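Local coordinates for agglutinin alpha chain (Maclura pomifera, PDB 3LLZ), which is a galactose-specific jacalin-family lectin that binds the T-antigen disaccharide Gal-beta-1,3-GalNAc, at residues P61-V66 / K87-T92. Sequence-based numbering, arbitrary orientation.
Sequences PSEYIV and KTNKQT
The side-chain amide of Asn89 bridges the backbone of Ser62 and Tyr64, much as a peptide group might. Asn89 OD1 accepts from Tyr64 N at 2.8 Å, with the donor tilted 30° from the amide carbonyl plane. Asn89 ND2 donates to Ser62 O at 2.9 Å, in the plane of both groups. Asn89 N adds a longer bond to Tyr64 O. The two side-chain bonds fix the flip of the amide and hold it flat against one face of the Tyr64 ring. Amide and ring planes lie 23° apart, with Asn89 ND2 3.5 Å from Tyr64 CE1. The ring reaches this position because its CG sits between the backbone N and the carbonyl carbon (chi1 49°); its CA-CB bond points away from segment 87-92. The contact lies at the open end of the antiparallel hairpin made by strands 65-75 and 78-88, in one of the four-stranded sheets of the jacalin-type beta-prism. Ile65 and Thr88 form a non-hydrogen-bonded pair, and Val66 N donates to Lys87 O at 2.7 Å. Val66 CG2 also packs on the aliphatic part of Lys87. Past Thr88 the chain turns toward strand 92-97. Thr88 OG1 accepts from the backbone N of Lys90 and Gln91, an ST turn and ST motif. Thr88 OG1 also donates to Glu63 OE1 at 2.7 Å, on the carboxylate's anti lone pair, so three bonds grip one oxygen. Glu63 reaches it with an extended chain. Tyr93 OH and Glu59 N also bond to its carboxylate. Lys90 lays its CG against Glu63 CG at 3.8 Å, while its NZ makes a weak, long ion pair with Glu59.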
loop_
_atom_site.group_PDB
_atom_site.type_symbol
_atom_site.label_atom_id
_atom_site.label_comp_id
_atom_site.label_asym_id
_atom_site.label_seq_id
_atom_site.Cartn_x
_atom_site.Cartn_y
_atom_site.Cartn_z
ATOM N N PRO A 61 -8.126 -9.842 -16.695
ATOM C CA PRO A 61 -7.040 -9.637 -15.732
ATOM C C PRO A 61 -6.012 -10.769 -15.654
ATOM O O PRO A 61 -5.068 -10.696 -14.861
ATOM C CB PRO A 61 -7.794 -9.487 -14.424
ATOM C CG PRO A 61 -8.832 -10.552 -14.568
ATOM C CD PRO A 61 -9.313 -10.392 -16.010
ATOM N N SER A 62 -6.190 -11.815 -16.457
ATOM C CA SER A 62 -5.258 -12.941 -16.431
ATOM C C SER A 62 -3.872 -12.545 -16.931
ATOM O O SER A 62 -2.864 -13.094 -16.480
ATOM C CB SER A 62 -5.797 -14.110 -17.266
ATOM O OG SER A 62 -5.913 -13.765 -18.633
ATOM N N GLU A 63 -3.823 -11.592 -17.857
ATOM C CA GLU A 63 -2.553 -11.127 -18.402
ATOM C C GLU A 63 -2.207 -9.744 -17.867
ATOM O O GLU A 63 -3.052 -8.847 -17.840
ATOM C CB GLU A 63 -2.611 -11.070 -19.933
ATOM C CG GLU A 63 -1.294 -10.636 -20.569
ATOM C CD GLU A 63 -1.347 -10.566 -22.085
ATOM O OE1 GLU A 63 -0.262 -10.533 -22.703
ATOM O OE2 GLU A 63 -2.459 -10.536 -22.658
ATOM N N TYR A 64 -0.962 -9.577 -17.437
ATOM C CA TYR A 64 -0.501 -8.296 -16.920
ATOM C C TYR A 64 0.983 -8.135 -17.209
ATOM O O TYR A 64 1.708 -9.112 -17.376
ATOM C CB TYR A 64 -0.750 -8.197 -15.411
ATOM C CG TYR A 64 -0.268 -9.404 -14.651
ATOM C CD1 TYR A 64 -1.052 -10.554 -14.568
ATOM C CD2 TYR A 64 0.998 -9.423 -14.064
ATOM C CE1 TYR A 64 -0.588 -11.695 -13.926
ATOM C CE2 TYR A 64 1.473 -10.561 -13.421
ATOM C CZ TYR A 64 0.676 -11.692 -13.357
ATOM O OH TYR A 64 1.150 -12.828 -12.744
ATOM N N ILE A 65 1.422 -6.888 -17.263
ATOM C CA ILE A 65 2.812 -6.562 -17.541
ATOM C C ILE A 65 3.742 -6.941 -16.389
ATOM O O ILE A 65 3.467 -6.624 -15.232
ATOM C CB ILE A 65 2.932 -5.052 -17.821
ATOM C CG1 ILE A 65 2.127 -4.705 -19.081
ATOM C CG2 ILE A 65 4.392 -4.652 -17.964
ATOM C CD1 ILE A 65 1.943 -3.218 -19.308
ATOM N N VAL A 66 4.845 -7.620 -16.709
ATOM C CA VAL A 66 5.812 -8.006 -15.687
ATOM C C VAL A 66 7.150 -7.298 -15.887
ATOM O O VAL A 66 8.045 -7.389 -15.050
ATOM C CB VAL A 66 6.033 -9.537 -15.645
ATOM C CG1 VAL A 66 4.718 -10.236 -15.320
ATOM C CG2 VAL A 66 6.607 -10.031 -16.964
ATOM N N LYS A 87 6.769 -6.796 -21.596
ATOM C CA LYS A 87 6.699 -8.229 -21.365
ATOM C C LYS A 87 5.585 -8.516 -20.365
ATOM O O LYS A 87 5.516 -7.882 -19.313
ATOM C CB LYS A 87 8.031 -8.737 -20.808
ATOM C CG LYS A 87 8.053 -10.226 -20.497
ATOM C CD LYS A 87 9.383 -10.634 -19.881
ATOM C CE LYS A 87 9.367 -12.081 -19.426
ATOM N NZ LYS A 87 10.647 -12.453 -18.757
ATOM N N THR A 88 4.699 -9.448 -20.701
ATOM C CA THR A 88 3.627 -9.809 -19.782
ATOM C C THR A 88 3.892 -11.233 -19.327
ATOM O O THR A 88 4.882 -11.842 -19.725
ATOM C CB THR A 88 2.233 -9.751 -20.443
ATOM O OG1 THR A 88 2.089 -10.829 -21.377
ATOM C CG2 THR A 88 2.045 -8.426 -21.168
ATOM N N ASN A 89 3.015 -11.760 -18.484
ATOM C CA ASN A 89 3.173 -13.121 -17.996
ATOM C C ASN A 89 2.806 -14.118 -19.092
ATOM O O ASN A 89 3.022 -15.321 -18.948
ATOM C CB ASN A 89 2.297 -13.337 -16.756
ATOM C CG ASN A 89 0.833 -13.027 -17.007
ATOM O OD1 ASN A 89 0.495 -12.010 -17.612
ATOM N ND2 ASN A 89 -0.044 -13.900 -16.530
ATOM N N LYS A 90 2.274 -13.610 -20.200
ATOM C CA LYS A 90 1.869 -14.462 -21.314
ATOM C C LYS A 90 2.765 -14.358 -22.546
ATOM O O LYS A 90 2.993 -15.354 -23.238
ATOM C CB LYS A 90 0.427 -14.144 -21.720
ATOM C CG LYS A 90 -0.606 -14.370 -20.625
ATOM C CD LYS A 90 -0.687 -15.833 -20.216
ATOM C CE LYS A 90 -1.814 -16.060 -19.219
ATOM N NZ LYS A 90 -3.137 -15.647 -19.776
ATOM N N GLN A 91 3.269 -13.161 -22.829
ATOM C CA GLN A 91 4.115 -12.975 -24.004
ATOM C C GLN A 91 4.872 -11.653 -23.969
ATOM O O GLN A 91 4.771 -10.891 -23.010
ATOM C CB GLN A 91 3.257 -13.035 -25.268
ATOM C CG GLN A 91 2.322 -11.848 -25.442
ATOM C CD GLN A 91 1.242 -12.102 -26.476
ATOM O OE1 GLN A 91 0.265 -12.800 -26.209
ATOM N NE2 GLN A 91 1.419 -11.544 -27.667
ATOM N N THR A 92 5.631 -11.390 -25.027
ATOM C CA THR A 92 6.403 -10.160 -25.123
ATOM C C THR A 92 5.972 -9.351 -26.336
ATOM O O THR A 92 5.850 -9.884 -27.440
ATOM C CB THR A 92 7.918 -10.452 -25.236
ATOM O OG1 THR A 92 8.366 -11.111 -24.047
ATOM C CG2 THR A 92 8.705 -9.159 -25.415
#